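Local coordinates for methionyl-tRNA formyltransferase (Clostridium thermocellum, PDB 1ZGH), which probably transfers a formyl group from 10-formyltetrahydrofolate to the methionine amino group of initiator methionyl-tRNA, at residues A[68-73]-A[96-101]; A[31-36]-A[174-179]; A[131-136]-A[142-147]; A[88-93]-A[100-105]. All blocks are in the same frame, centred on the assembly; numbering follows the deposited sequence.

Contact 1 of 4, residues A[68-73]-A[96-101]; sequences LTFEKV and ENFTCV
Phe70, Val73 and Phe98 form a small apolar contact, joined by Asn97, between the first turn of helix 70-76 and the loop leading into strand 100-104. Phe98 has the largest share. Val73 sets CG1 over one face of its ring, a CH-pi contact 3.9 Å from the ring centroid and shifted toward the rim. That methyl lies anti to the backbone N of Val73 (chi1 168°), which turns it out from the helix toward the loop. Phe70 approaches from another direction: its CE1 comes 3.9 Å from Phe98 CE1, which sits at the edge of the Phe70 ring. The same CE1 is 3.8 Å from Asn97 ND2, an amide nitrogen that gives its hydrogen bond to Glu93 O. Thr69 caps the helix, OG1 accepting from Lys72 N at 3.3 Å. Around this cluster, Val73 and Phe98 both rest on Ile81 of strand 80-83 and on Pro78, while Phe70 touches Glu93 of helix 92-95.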
loop_
_atom_site.group_PDB
_atom_site.type_symbol
_atom_site.label_atom_id
_atom_site.label_comp_id
_atom_site.label_asym_id
_atom_site.label_seq_id
_atom_site.Cartn_x
_atom_site.Cartn_y
_atom_site.Cartn_z
ATOM N N LEU A 68 -2.630 -12.370 -13.542
ATOM C CA LEU A 68 -3.240 -11.129 -14.048
ATOM C C LEU A 68 -2.804 -10.818 -15.474
ATOM O O LEU A 68 -2.028 -9.884 -15.713
ATOM C CB LEU A 68 -2.933 -9.936 -13.136
ATOM C CG LEU A 68 -3.738 -8.649 -13.399
ATOM C CD1 LEU A 68 -5.118 -8.762 -12.805
ATOM C CD2 LEU A 68 -3.026 -7.389 -12.821
ATOM N N THR A 69 -3.329 -11.590 -16.417
ATOM C CA THR A 69 -3.035 -11.386 -17.827
ATOM C C THR A 69 -4.326 -11.029 -18.548
ATOM O O THR A 69 -5.418 -11.410 -18.106
ATOM C CB THR A 69 -2.405 -12.631 -18.488
ATOM O OG1 THR A 69 -3.351 -13.697 -18.537
ATOM C CG2 THR A 69 -1.158 -13.085 -17.746
ATOM N N PHE A 70 -4.200 -10.291 -19.637
ATOM C CA PHE A 70 -5.355 -9.901 -20.447
ATOM C C PHE A 70 -6.183 -11.116 -20.875
ATOM O O PHE A 70 -7.413 -11.078 -20.842
ATOM C CB PHE A 70 -4.901 -9.100 -21.672
ATOM C CG PHE A 70 -6.035 -8.663 -22.570
ATOM C CD1 PHE A 70 -7.103 -7.941 -22.055
ATOM C CD2 PHE A 70 -6.032 -8.972 -23.922
ATOM C CE1 PHE A 70 -8.152 -7.543 -22.868
ATOM C CE2 PHE A 70 -7.075 -8.576 -24.763
ATOM C CZ PHE A 70 -8.148 -7.864 -24.236
ATOM N N GLU A 71 -5.510 -12.193 -21.274
ATOM C CA GLU A 71 -6.204 -13.388 -21.737
ATOM C C GLU A 71 -6.998 -14.065 -20.608
ATOM O O GLU A 71 -8.084 -14.561 -20.849
ATOM C CB GLU A 71 -5.234 -14.372 -22.420
ATOM C CG GLU A 71 -4.633 -13.859 -23.764
ATOM C CD GLU A 71 -5.676 -13.519 -24.845
ATOM O OE1 GLU A 71 -5.571 -12.423 -25.442
ATOM O OE2 GLU A 71 -6.590 -14.329 -25.124
ATOM N N LYS A 72 -6.478 -14.053 -19.382
ATOM C CA LYS A 72 -7.203 -14.615 -18.241
ATOM C C LYS A 72 -8.319 -13.691 -17.699
ATOM O O LYS A 72 -9.436 -14.147 -17.389
ATOM C CB LYS A 72 -6.228 -14.977 -17.106
ATOM C CG LYS A 72 -5.314 -16.178 -17.416
ATOM C CD LYS A 72 -4.312 -16.407 -16.292
ATOM C CE LYS A 72 -3.379 -17.576 -16.576
ATOM N NZ LYS A 72 -4.149 -18.836 -16.802
ATOM N N VAL A 73 -8.023 -12.406 -17.611
ATOM C CA VAL A 73 -8.962 -11.395 -17.117
ATOM C C VAL A 73 -10.209 -11.239 -18.041
ATOM O O VAL A 73 -11.318 -11.032 -17.550
ATOM C CB VAL A 73 -8.232 -10.025 -16.948
ATOM C CG1 VAL A 73 -9.209 -8.892 -16.719
ATOM C CG2 VAL A 73 -7.196 -10.095 -15.822
ATOM N N GLU A 96 -6.615 -0.436 -19.882
ATOM C CA GLU A 96 -7.338 0.220 -20.958
ATOM C C GLU A 96 -8.672 -0.465 -21.296
ATOM O O GLU A 96 -9.502 0.107 -22.005
ATOM C CB GLU A 96 -6.483 0.292 -22.218
ATOM C CG GLU A 96 -5.373 1.334 -22.146
ATOM C CD GLU A 96 -4.598 1.432 -23.442
ATOM O OE1 GLU A 96 -4.971 0.756 -24.433
ATOM O OE2 GLU A 96 -3.603 2.183 -23.474
ATOM N N ASN A 97 -8.861 -1.698 -20.835
ATOM C CA ASN A 97 -10.048 -2.456 -21.197
ATOM C C ASN A 97 -10.965 -2.754 -20.031
ATOM O O ASN A 97 -12.071 -3.228 -20.245
ATOM C CB ASN A 97 -9.643 -3.752 -21.916
ATOM C CG ASN A 97 -8.981 -3.489 -23.264
ATOM O OD1 ASN A 97 -9.617 -3.005 -24.195
ATOM N ND2 ASN A 97 -7.696 -3.793 -23.365
ATOM N N PHE A 98 -10.520 -2.485 -18.809
ATOM C CA PHE A 98 -11.294 -2.751 -17.602
ATOM C C PHE A 98 -11.034 -1.607 -16.619
ATOM O O PHE A 98 -9.967 -0.986 -16.648
ATOM C CB PHE A 98 -10.890 -4.107 -16.978
ATOM C CG PHE A 98 -11.047 -5.263 -17.921
ATOM C CD1 PHE A 98 -9.956 -5.737 -18.643
ATOM C CD2 PHE A 98 -12.306 -5.836 -18.149
ATOM C CE1 PHE A 98 -10.107 -6.783 -19.560
ATOM C CE2 PHE A 98 -12.470 -6.880 -19.066
ATOM C CZ PHE A 98 -11.375 -7.352 -19.779
ATOM N N THR A 99 -12.008 -1.332 -15.760
ATOM C CA THR A 99 -11.884 -0.280 -14.773
ATOM C C THR A 99 -11.042 -0.795 -13.633
ATOM O O THR A 99 -11.472 -1.619 -12.814
ATOM C CB THR A 99 -13.246 0.222 -14.269
ATOM O OG1 THR A 99 -14.036 0.604 -15.387
ATOM C CG2 THR A 99 -13.076 1.439 -13.390
ATOM N N CYS A 100 -9.817 -0.301 -13.589
ATOM C CA CYS A 100 -8.862 -0.719 -12.587
ATOM C C CYS A 100 -8.808 0.346 -11.512
ATOM O O CYS A 100 -8.621 1.516 -11.830
ATOM C CB CYS A 100 -7.492 -0.945 -13.217
ATOM S SG CYS A 100 -7.400 -2.381 -14.285
ATOM N N VAL A 101 -8.948 -0.082 -10.253
ATOM C CA VAL A 101 -8.972 0.800 -9.090
ATOM C C VAL A 101 -7.794 0.520 -8.152
ATOM O O VAL A 101 -7.707 -0.535 -7.544
ATOM C CB VAL A 101 -10.288 0.644 -8.303
ATOM C CG1 VAL A 101 -10.396 1.702 -7.218
ATOM C CG2 VAL A 101 -11.467 0.709 -9.268
#

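Contact 2 of 4, residues A[31-36]-A[174-179]; sequences MNIIIA and ELLTKR
Strand 31-36 runs alongside the last turn of helix 156-178, and the two backbones come nearest at Met31 and Leu176, whose CA atoms are 8.9 Å apart. This is helix-on-sheet packing in a Rossmann-like alpha/beta domain: the helix end lies against one face of the mixed sheet, and side chains bridge the spacing. Leu176 extends from the helix toward the strand and divides its two methyls between the strand residues. CD1 meets Ile33 CD1 at 3.9 Å; CD2 is 4.0 Å from Ile33 CG2 and 4.1 Å from the selenium of Met31, a selenomethionine. Met31 and Ile33, two apart on the strand, both send their side chains to this face. Phe49 of helix 40-52 touches Ile33 and Leu176 as well, so helix 40-52 joins the same apolar cluster, while Tyr57 and Tyr80 of the flanking strands also pack on Leu176. The helix ends with Lys178; Arg179, the first residue beyond it, has a positive phi (49°), although Arg179 N still bonds to Leu175 O. The Arg179 side chain also touches Tyr80. The Met31 chain bends at its last torsion (chi3 -85°), bringing its terminal methyl CE within 3.8 Å of Arg179 CD.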
loop_
_atom_site.group_PDB
_atom_site.type_symbol
_atom_site.label_atom_id
_atom_site.label_comp_id
_atom_site.label_asym_id
_atom_site.label_seq_id
_atom_site.Cartn_x
_atom_site.Cartn_y
_atom_site.Cartn_z
HETATM N N MSE A 31 -22.629 -8.996 -9.956
HETATM C CA MSE A 31 -21.528 -8.223 -10.560
HETATM C C MSE A 31 -20.214 -8.998 -10.426
HETATM O O MSE A 31 -19.907 -9.496 -9.363
HETATM C CB MSE A 31 -21.407 -6.836 -9.907
HETATM C CG MSE A 31 -20.336 -5.946 -10.511
HETATM SE SE MSE A 31 -19.940 -4.382 -9.370
HETATM C CE MSE A 31 -21.354 -3.241 -10.048
ATOM N N ASN A 32 -19.469 -9.109 -11.520
ATOM C CA ASN A 32 -18.183 -9.798 -11.528
ATOM C C ASN A 32 -17.101 -8.796 -11.101
ATOM O O ASN A 32 -16.972 -7.744 -11.705
ATOM C CB ASN A 32 -17.842 -10.361 -12.928
ATOM C CG ASN A 32 -18.771 -11.493 -13.379
ATOM O OD1 ASN A 32 -19.366 -12.190 -12.570
ATOM N ND2 ASN A 32 -18.877 -11.678 -14.706
ATOM N N ILE A 33 -16.351 -9.109 -10.051
ATOM C CA ILE A 33 -15.165 -8.310 -9.728
ATOM C C ILE A 33 -13.910 -9.158 -9.534
ATOM O O ILE A 33 -13.976 -10.368 -9.244
ATOM C CB ILE A 33 -15.348 -7.457 -8.459
ATOM C CG1 ILE A 33 -15.559 -8.336 -7.230
ATOM C CG2 ILE A 33 -16.511 -6.455 -8.596
ATOM C CD1 ILE A 33 -15.417 -7.570 -5.921
ATOM N N ILE A 34 -12.764 -8.501 -9.697
ATOM C CA ILE A 34 -11.497 -9.095 -9.335
ATOM C C ILE A 34 -10.917 -8.245 -8.217
ATOM O O ILE A 34 -10.943 -7.021 -8.284
ATOM C CB ILE A 34 -10.518 -9.138 -10.519
ATOM C CG1 ILE A 34 -11.021 -10.094 -11.609
ATOM C CG2 ILE A 34 -9.100 -9.551 -10.055
ATOM C CD1 ILE A 34 -10.256 -10.004 -12.873
ATOM N N ILE A 35 -10.419 -8.921 -7.188
ATOM C CA ILE A 35 -9.509 -8.332 -6.208
ATOM C C ILE A 35 -8.106 -8.889 -6.418
ATOM O O ILE A 35 -7.840 -10.057 -6.154
ATOM C CB ILE A 35 -9.960 -8.586 -4.748
ATOM C CG1 ILE A 35 -11.429 -8.159 -4.588
ATOM C CG2 ILE A 35 -9.050 -7.802 -3.746
ATOM C CD1 ILE A 35 -11.982 -8.295 -3.186
ATOM N N ALA A 36 -7.200 -8.025 -6.855
ATOM C CA ALA A 36 -5.812 -8.414 -7.053
ATOM C C ALA A 36 -4.985 -7.784 -5.945
ATOM O O ALA A 36 -4.900 -6.571 -5.820
ATOM C CB ALA A 36 -5.336 -7.981 -8.442
ATOM N N GLU A 174 -18.635 1.062 -0.750
ATOM C CA GLU A 174 -19.139 2.332 -1.290
ATOM C C GLU A 174 -18.956 2.427 -2.802
ATOM O O GLU A 174 -19.906 2.759 -3.546
ATOM C CB GLU A 174 -18.445 3.521 -0.618
ATOM C CG GLU A 174 -18.655 4.841 -1.375
ATOM C CD GLU A 174 -19.235 5.916 -0.497
ATOM O OE1 GLU A 174 -18.599 6.986 -0.357
ATOM O OE2 GLU A 174 -20.338 5.680 0.043
ATOM N N LEU A 175 -17.739 2.154 -3.256
ATOM C CA LEU A 175 -17.449 2.112 -4.694
ATOM C C LEU A 175 -18.393 1.207 -5.490
ATOM O O LEU A 175 -18.941 1.638 -6.512
ATOM C CB LEU A 175 -16.014 1.664 -4.958
ATOM C CG LEU A 175 -15.590 1.690 -6.434
ATOM C CD1 LEU A 175 -15.301 3.104 -6.869
ATOM C CD2 LEU A 175 -14.362 0.811 -6.660
ATOM N N LEU A 176 -18.557 -0.037 -5.050
ATOM C CA LEU A 176 -19.387 -1.016 -5.793
ATOM C C LEU A 176 -20.880 -0.671 -5.697
ATOM O O LEU A 176 -21.647 -0.981 -6.595
ATOM C CB LEU A 176 -19.126 -2.461 -5.314
ATOM C CG LEU A 176 -17.668 -2.974 -5.411
ATOM C CD1 LEU A 176 -17.505 -4.405 -4.866
ATOM C CD2 LEU A 176 -17.148 -2.889 -6.840
ATOM N N THR A 177 -21.278 -0.001 -4.618
ATOM C CA THR A 177 -22.680 0.348 -4.412
ATOM C C THR A 177 -23.084 1.650 -5.092
ATOM O O THR A 177 -24.104 1.693 -5.794
ATOM C CB THR A 177 -23.033 0.430 -2.928
ATOM O OG1 THR A 177 -22.689 -0.805 -2.304
ATOM C CG2 THR A 177 -24.529 0.660 -2.753
ATOM N N LYS A 178 -22.315 2.703 -4.871
ATOM C CA LYS A 178 -22.626 3.992 -5.457
ATOM C C LYS A 178 -22.117 4.127 -6.890
ATOM O O LYS A 178 -22.672 4.898 -7.667
ATOM C CB LYS A 178 -22.059 5.113 -4.609
ATOM C CG LYS A 178 -22.613 5.138 -3.197
ATOM C CD LYS A 178 -22.074 6.351 -2.447
ATOM C CE LYS A 178 -23.014 6.833 -1.343
ATOM N NZ LYS A 178 -22.709 8.254 -0.919
ATOM N N ARG A 179 -21.062 3.387 -7.232
ATOM C CA ARG A 179 -20.458 3.439 -8.568
ATOM C C ARG A 179 -20.196 4.894 -8.995
ATOM O O ARG A 179 -20.685 5.344 -10.028
ATOM C CB ARG A 179 -21.334 2.675 -9.585
ATOM C CG ARG A 179 -21.445 1.183 -9.267
ATOM C CD ARG A 179 -22.418 0.418 -10.137
ATOM N NE ARG A 179 -22.227 0.653 -11.574
ATOM C CZ ARG A 179 -23.017 1.406 -12.353
ATOM N NH1 ARG A 179 -24.100 2.025 -11.869
ATOM N NH2 ARG A 179 -22.728 1.542 -13.648
#

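Contact 3 of 4, residues A[131-136]-A[142-147]; sequences SAIKVD and GDIFFK
Ala132 is held by the partner strand through both its N and its O: the N donates to Phe146 O at 3.0 Å, and the O accepts from Phe145 N at 2.8 Å. Further along, Lys134 N donates to Asp143 O at 2.9 Å. Ile133 and Ile144 form a non-hydrogen-bonded pair between these bonds, Ile133 CG2 meeting Ile144 CG1 at 3.9 Å; Ser131 and Lys147 form another beyond the bond of Ala132 N. One residue thus faces two between the pairs, a beta bulge, and Phe145 has helix-like phi/psi (-74/-51). At the bulge the Phe145 side chain, its CG beside the backbone N (chi1 -68°), comes back alongside 131-134, with the ring edge at the Ala132 carbonyl and CE2 3.9 Å from Lys134 CB. Near the turn, Gly142 has no side chain, and its CA closes to 3.2 Å from Lys134 O. Asp136 stands beside it, its carboxylate held by Thr141 and Gly138. At the other end the extended Lys147 chain runs past Ser131 OG, which bonds to Thr106 O, and Lys147 NZ forms a salt bridge with Asp107. The hairpin makes the edge of the mixed sheet: strand 127-134 is bonded on its other side to strand 100-104, and helix 156-178 covers the face of Ala132 and Phe146 through Met171.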
loop_
_atom_site.group_PDB
_atom_site.type_symbol
_atom_site.label_atom_id
_atom_site.label_comp_id
_atom_site.label_asym_id
_atom_site.label_seq_id
_atom_site.Cartn_x
_atom_site.Cartn_y
_atom_site.Cartn_z
ATOM N N SER A 131 -6.558 7.474 -1.419
ATOM C CA SER A 131 -7.260 7.845 -2.626
ATOM C C SER A 131 -7.521 6.615 -3.494
ATOM O O SER A 131 -6.585 5.895 -3.891
ATOM C CB SER A 131 -6.463 8.865 -3.452
ATOM O OG SER A 131 -6.055 9.962 -2.685
ATOM N N ALA A 132 -8.798 6.376 -3.789
ATOM C CA ALA A 132 -9.179 5.368 -4.780
ATOM C C ALA A 132 -9.131 6.056 -6.141
ATOM O O ALA A 132 -9.817 7.073 -6.352
ATOM C CB ALA A 132 -10.551 4.812 -4.474
ATOM N N ILE A 133 -8.295 5.530 -7.041
ATOM C CA ILE A 133 -8.088 6.120 -8.368
ATOM C C ILE A 133 -8.188 5.115 -9.501
ATOM O O ILE A 133 -7.907 3.931 -9.326
ATOM C CB ILE A 133 -6.713 6.808 -8.486
ATOM C CG1 ILE A 133 -5.579 5.775 -8.459
ATOM C CG2 ILE A 133 -6.558 7.825 -7.368
ATOM C CD1 ILE A 133 -4.201 6.372 -8.645
ATOM N N LYS A 134 -8.593 5.611 -10.664
ATOM C CA LYS A 134 -8.719 4.802 -11.858
ATOM C C LYS A 134 -7.376 4.795 -12.557
ATOM O O LYS A 134 -6.883 5.846 -12.991
ATOM C CB LYS A 134 -9.771 5.387 -12.811
ATOM C CG LYS A 134 -10.144 4.418 -13.926
ATOM C CD LYS A 134 -11.120 4.999 -14.887
ATOM C CE LYS A 134 -11.355 4.044 -16.045
ATOM N NZ LYS A 134 -12.600 4.405 -16.782
ATOM N N VAL A 135 -6.791 3.624 -12.690
ATOM C CA VAL A 135 -5.493 3.473 -13.346
ATOM C C VAL A 135 -5.544 3.987 -14.805
ATOM O O VAL A 135 -6.461 3.627 -15.558
ATOM C CB VAL A 135 -5.083 1.997 -13.312
ATOM C CG1 VAL A 135 -3.763 1.761 -14.015
ATOM C CG2 VAL A 135 -5.030 1.524 -11.844
ATOM N N ASP A 136 -4.577 4.824 -15.184
ATOM C CA ASP A 136 -4.533 5.393 -16.549
ATOM C C ASP A 136 -3.151 5.291 -17.187
ATOM O O ASP A 136 -2.872 5.985 -18.171
ATOM C CB ASP A 136 -4.949 6.863 -16.524
ATOM C CG ASP A 136 -3.965 7.744 -15.721
ATOM O OD1 ASP A 136 -2.970 7.224 -15.154
ATOM O OD2 ASP A 136 -4.202 8.962 -15.647
ATOM N N GLY A 142 -4.292 9.118 -12.288
ATOM C CA GLY A 142 -5.668 8.792 -12.603
ATOM C C GLY A 142 -6.742 9.551 -11.845
ATOM O O GLY A 142 -6.521 10.051 -10.738
ATOM N N ASP A 143 -7.925 9.599 -12.449
ATOM C CA ASP A 143 -9.084 10.248 -11.852
ATOM C C ASP A 143 -9.399 9.626 -10.494
ATOM O O ASP A 143 -9.230 8.413 -10.296
ATOM C CB ASP A 143 -10.313 10.159 -12.777
ATOM C CG ASP A 143 -10.105 10.867 -14.118
ATOM O OD1 ASP A 143 -9.054 11.512 -14.287
ATOM O OD2 ASP A 143 -10.992 10.768 -15.002
ATOM N N ILE A 144 -9.844 10.465 -9.563
ATOM C CA ILE A 144 -10.050 10.045 -8.171
ATOM C C ILE A 144 -11.529 9.768 -7.962
ATOM O O ILE A 144 -12.354 10.626 -8.263
ATOM C CB ILE A 144 -9.606 11.160 -7.180
ATOM C CG1 ILE A 144 -8.104 11.445 -7.317
ATOM C CG2 ILE A 144 -9.926 10.750 -5.744
ATOM C CD1 ILE A 144 -7.662 12.771 -6.704
ATOM N N PHE A 145 -11.860 8.584 -7.460
ATOM C CA PHE A 145 -13.232 8.238 -7.094
ATOM C C PHE A 145 -13.648 8.933 -5.801
ATOM O O PHE A 145 -14.715 9.549 -5.739
ATOM C CB PHE A 145 -13.393 6.723 -6.909
ATOM C CG PHE A 145 -13.265 5.924 -8.171
ATOM C CD1 PHE A 145 -14.361 5.730 -9.006
ATOM C CD2 PHE A 145 -12.044 5.353 -8.526
ATOM C CE1 PHE A 145 -14.245 4.952 -10.179
ATOM C CE2 PHE A 145 -11.915 4.599 -9.682
ATOM C CZ PHE A 145 -13.017 4.390 -10.511
ATOM N N PHE A 146 -12.808 8.797 -4.762
ATOM C CA PHE A 146 -12.975 9.466 -3.449
ATOM C C PHE A 146 -11.819 9.075 -2.483
ATOM O O PHE A 146 -10.969 8.235 -2.814
ATOM C CB PHE A 146 -14.356 9.164 -2.817
ATOM C CG PHE A 146 -14.628 7.683 -2.582
ATOM C CD1 PHE A 146 -14.271 7.078 -1.384
ATOM C CD2 PHE A 146 -15.244 6.914 -3.548
ATOM C CE1 PHE A 146 -14.510 5.722 -1.161
ATOM C CE2 PHE A 146 -15.503 5.560 -3.332
ATOM C CZ PHE A 146 -15.123 4.964 -2.140
ATOM N N LYS A 147 -11.796 9.709 -1.308
ATOM C CA LYS A 147 -10.709 9.600 -0.336
ATOM C C LYS A 147 -11.247 9.310 1.053
ATOM O O LYS A 147 -12.398 9.645 1.348
ATOM C CB LYS A 147 -9.903 10.908 -0.264
ATOM C CG LYS A 147 -9.214 11.285 -1.562
ATOM C CD LYS A 147 -8.482 12.618 -1.467
ATOM C CE LYS A 147 -7.919 13.016 -2.815
ATOM N NZ LYS A 147 -7.120 14.266 -2.740
#

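Contact 4 of 4, residues A[88-93]-A[100-105]; sequences WIIPKE and CVVFHM
Ile90 is the one residue of 88-93 that touches strand 100-104, and its contacts are entirely apolar. Its side chain lies across Cys100 and Val102, alternate strand residues that point to the same face of the sheet. The two branches of the isoleucine share the work. CD1 at the end of the longer branch lies 4.1 Å from Val102 CG2, the two side chains lying alongside and running opposite ways. CG2, anti to the backbone N of Ile90, instead turns toward Cys100, with 4.5 Å to SG. These are loose van der Waals contacts; Phe83 touches both Ile90 and Cys100, and Val135 packs on Cys100 and Val102, so the cluster is built by several chain segments. The polar interactions belong to the backbone of the strand, which bonds to strand 80-83 on one flank and to residues 131-135 on the other. Val101 points to the opposite face, against Leu175 of helix 156-178. Pro91 is the N-cap of the short helix 92-95, and Ile90, just before it, packs the lead into the helix against the strand that follows, as expected in the beta-alpha-beta unit of strand 80-83, helix 92-95 and strand 100-104 in this Rossmann-like domain.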
loop_
_atom_site.group_PDB
_atom_site.type_symbol
_atom_site.label_atom_id
_atom_site.label_comp_id
_atom_site.label_asym_id
_atom_site.label_seq_id
_atom_site.Cartn_x
_atom_site.Cartn_y
_atom_site.Cartn_z
ATOM N N TRP A 88 3.349 -5.183 -8.827
ATOM C CA TRP A 88 3.828 -5.120 -10.190
ATOM C C TRP A 88 3.104 -4.078 -11.051
ATOM O O TRP A 88 2.023 -3.612 -10.701
ATOM C CB TRP A 88 3.704 -6.498 -10.809
ATOM C CG TRP A 88 4.381 -7.546 -9.986
ATOM C CD1 TRP A 88 5.733 -7.841 -9.961
ATOM C CD2 TRP A 88 3.760 -8.435 -9.053
ATOM N NE1 TRP A 88 5.973 -8.866 -9.077
ATOM C CE2 TRP A 88 4.783 -9.252 -8.510
ATOM C CE3 TRP A 88 2.436 -8.641 -8.639
ATOM C CZ2 TRP A 88 4.520 -10.246 -7.562
ATOM C CZ3 TRP A 88 2.176 -9.638 -7.709
ATOM C CH2 TRP A 88 3.212 -10.431 -7.184
ATOM N N ILE A 89 3.747 -3.705 -12.157
ATOM C CA ILE A 89 3.164 -2.830 -13.181
ATOM C C ILE A 89 1.930 -3.506 -13.752
ATOM O O ILE A 89 1.998 -4.665 -14.164
ATOM C CB ILE A 89 4.126 -2.605 -14.357
ATOM C CG1 ILE A 89 5.330 -1.757 -13.930
ATOM C CG2 ILE A 89 3.402 -1.937 -15.561
ATOM C CD1 ILE A 89 6.422 -1.735 -14.989
ATOM N N ILE A 90 0.827 -2.770 -13.803
ATOM C CA ILE A 90 -0.425 -3.297 -14.399
ATOM C C ILE A 90 -0.367 -3.133 -15.917
ATOM O O ILE A 90 -0.247 -2.017 -16.384
ATOM C CB ILE A 90 -1.668 -2.577 -13.833
ATOM C CG1 ILE A 90 -1.703 -2.731 -12.308
ATOM C CG2 ILE A 90 -2.980 -3.130 -14.513
ATOM C CD1 ILE A 90 -2.649 -1.770 -11.568
ATOM N N PRO A 91 -0.453 -4.244 -16.690
ATOM C CA PRO A 91 -0.383 -4.172 -18.139
ATOM C C PRO A 91 -1.418 -3.231 -18.760
ATOM O O PRO A 91 -2.531 -3.113 -18.248
ATOM C CB PRO A 91 -0.668 -5.614 -18.595
ATOM C CG PRO A 91 -0.390 -6.449 -17.432
ATOM C CD PRO A 91 -0.632 -5.629 -16.214
ATOM N N LYS A 92 -1.024 -2.593 -19.854
ATOM C CA LYS A 92 -1.843 -1.623 -20.556
ATOM C C LYS A 92 -3.105 -2.282 -21.104
ATOM O O LYS A 92 -4.186 -1.714 -21.004
ATOM C CB LYS A 92 -1.011 -0.993 -21.678
ATOM C CG LYS A 92 -1.632 0.211 -22.359
ATOM C CD LYS A 92 -0.793 0.701 -23.560
ATOM N N GLU A 93 -2.975 -3.487 -21.659
ATOM C CA GLU A 93 -4.131 -4.211 -22.167
ATOM C C GLU A 93 -5.191 -4.479 -21.087
ATOM O O GLU A 93 -6.370 -4.655 -21.408
ATOM C CB GLU A 93 -3.719 -5.526 -22.856
ATOM N N CYS A 100 -9.817 -0.301 -13.589
ATOM C CA CYS A 100 -8.862 -0.719 -12.587
ATOM C C CYS A 100 -8.808 0.346 -11.512
ATOM O O CYS A 100 -8.621 1.516 -11.830
ATOM C CB CYS A 100 -7.492 -0.945 -13.217
ATOM S SG CYS A 100 -7.400 -2.381 -14.285
ATOM N N VAL A 101 -8.948 -0.082 -10.253
ATOM C CA VAL A 101 -8.972 0.800 -9.090
ATOM C C VAL A 101 -7.794 0.520 -8.152
ATOM O O VAL A 101 -7.707 -0.535 -7.544
ATOM C CB VAL A 101 -10.288 0.644 -8.303
ATOM C CG1 VAL A 101 -10.396 1.702 -7.218
ATOM C CG2 VAL A 101 -11.467 0.709 -9.268
ATOM N N VAL A 102 -6.879 1.465 -8.075
ATOM C CA VAL A 102 -5.771 1.416 -7.124
ATOM C C VAL A 102 -6.095 2.283 -5.910
ATOM O O VAL A 102 -6.755 3.300 -6.029
ATOM C CB VAL A 102 -4.465 1.865 -7.836
ATOM C CG1 VAL A 102 -3.413 2.411 -6.852
ATOM C CG2 VAL A 102 -3.916 0.710 -8.618
ATOM N N PHE A 103 -5.585 1.882 -4.746
ATOM C CA PHE A 103 -5.797 2.581 -3.489
ATOM C C PHE A 103 -4.470 3.139 -3.032
ATOM O O PHE A 103 -3.629 2.394 -2.535
ATOM C CB PHE A 103 -6.393 1.611 -2.467
ATOM C CG PHE A 103 -7.767 1.169 -2.816
ATOM C CD1 PHE A 103 -7.970 0.075 -3.631
ATOM C CD2 PHE A 103 -8.873 1.869 -2.358
ATOM C CE1 PHE A 103 -9.241 -0.323 -3.948
ATOM C CE2 PHE A 103 -10.140 1.457 -2.663
ATOM C CZ PHE A 103 -10.329 0.376 -3.457
ATOM N N HIS A 104 -4.249 4.433 -3.268
ATOM C CA HIS A 104 -2.926 5.032 -3.072
ATOM C C HIS A 104 -2.969 5.939 -1.842
ATOM O O HIS A 104 -3.828 6.803 -1.738
ATOM C CB HIS A 104 -2.492 5.755 -4.336
ATOM C CG HIS A 104 -1.191 6.471 -4.217
ATOM N ND1 HIS A 104 0.025 5.847 -4.372
ATOM C CD2 HIS A 104 -0.915 7.772 -3.953
ATOM C CE1 HIS A 104 0.995 6.732 -4.220
ATOM N NE2 HIS A 104 0.451 7.913 -3.979
HETATM N N MSE A 105 -2.077 5.697 -0.880
HETATM C CA MSE A 105 -2.239 6.303 0.455
HETATM C C MSE A 105 -1.704 7.717 0.594
HETATM O O MSE A 105 -1.175 8.094 1.639
HETATM C CB MSE A 105 -1.668 5.390 1.553
HETATM C CG MSE A 105 -0.195 5.191 1.550
HETATM SE SE MSE A 105 0.346 4.503 3.383
HETATM C CE MSE A 105 -0.692 2.909 3.424
#

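In the fold
All four contacts gather on the mixed six-stranded sheet of the formyltransferase domain. Contact 2 spans the longest interval of chain, bringing strand 31-36 and the end of helix 156-178 together, and the other three lie within that interval. Contacts 1 and 4 both end on strand 100-104 and share Cys100 and Val101; their centres are about 10 Å apart. Contact 3 follows them in the chain, its centre about 10 Å from that of contact 4. Leu175 links the helix of contact 2 to Val101 and Phe145. In the strand order 57-62, 31-36, 80-83, 100-104, 127-134, 144-151, strand 100-104 joins the parallel part of the sheet to its antiparallel edge hairpin, with helices packed on both faces.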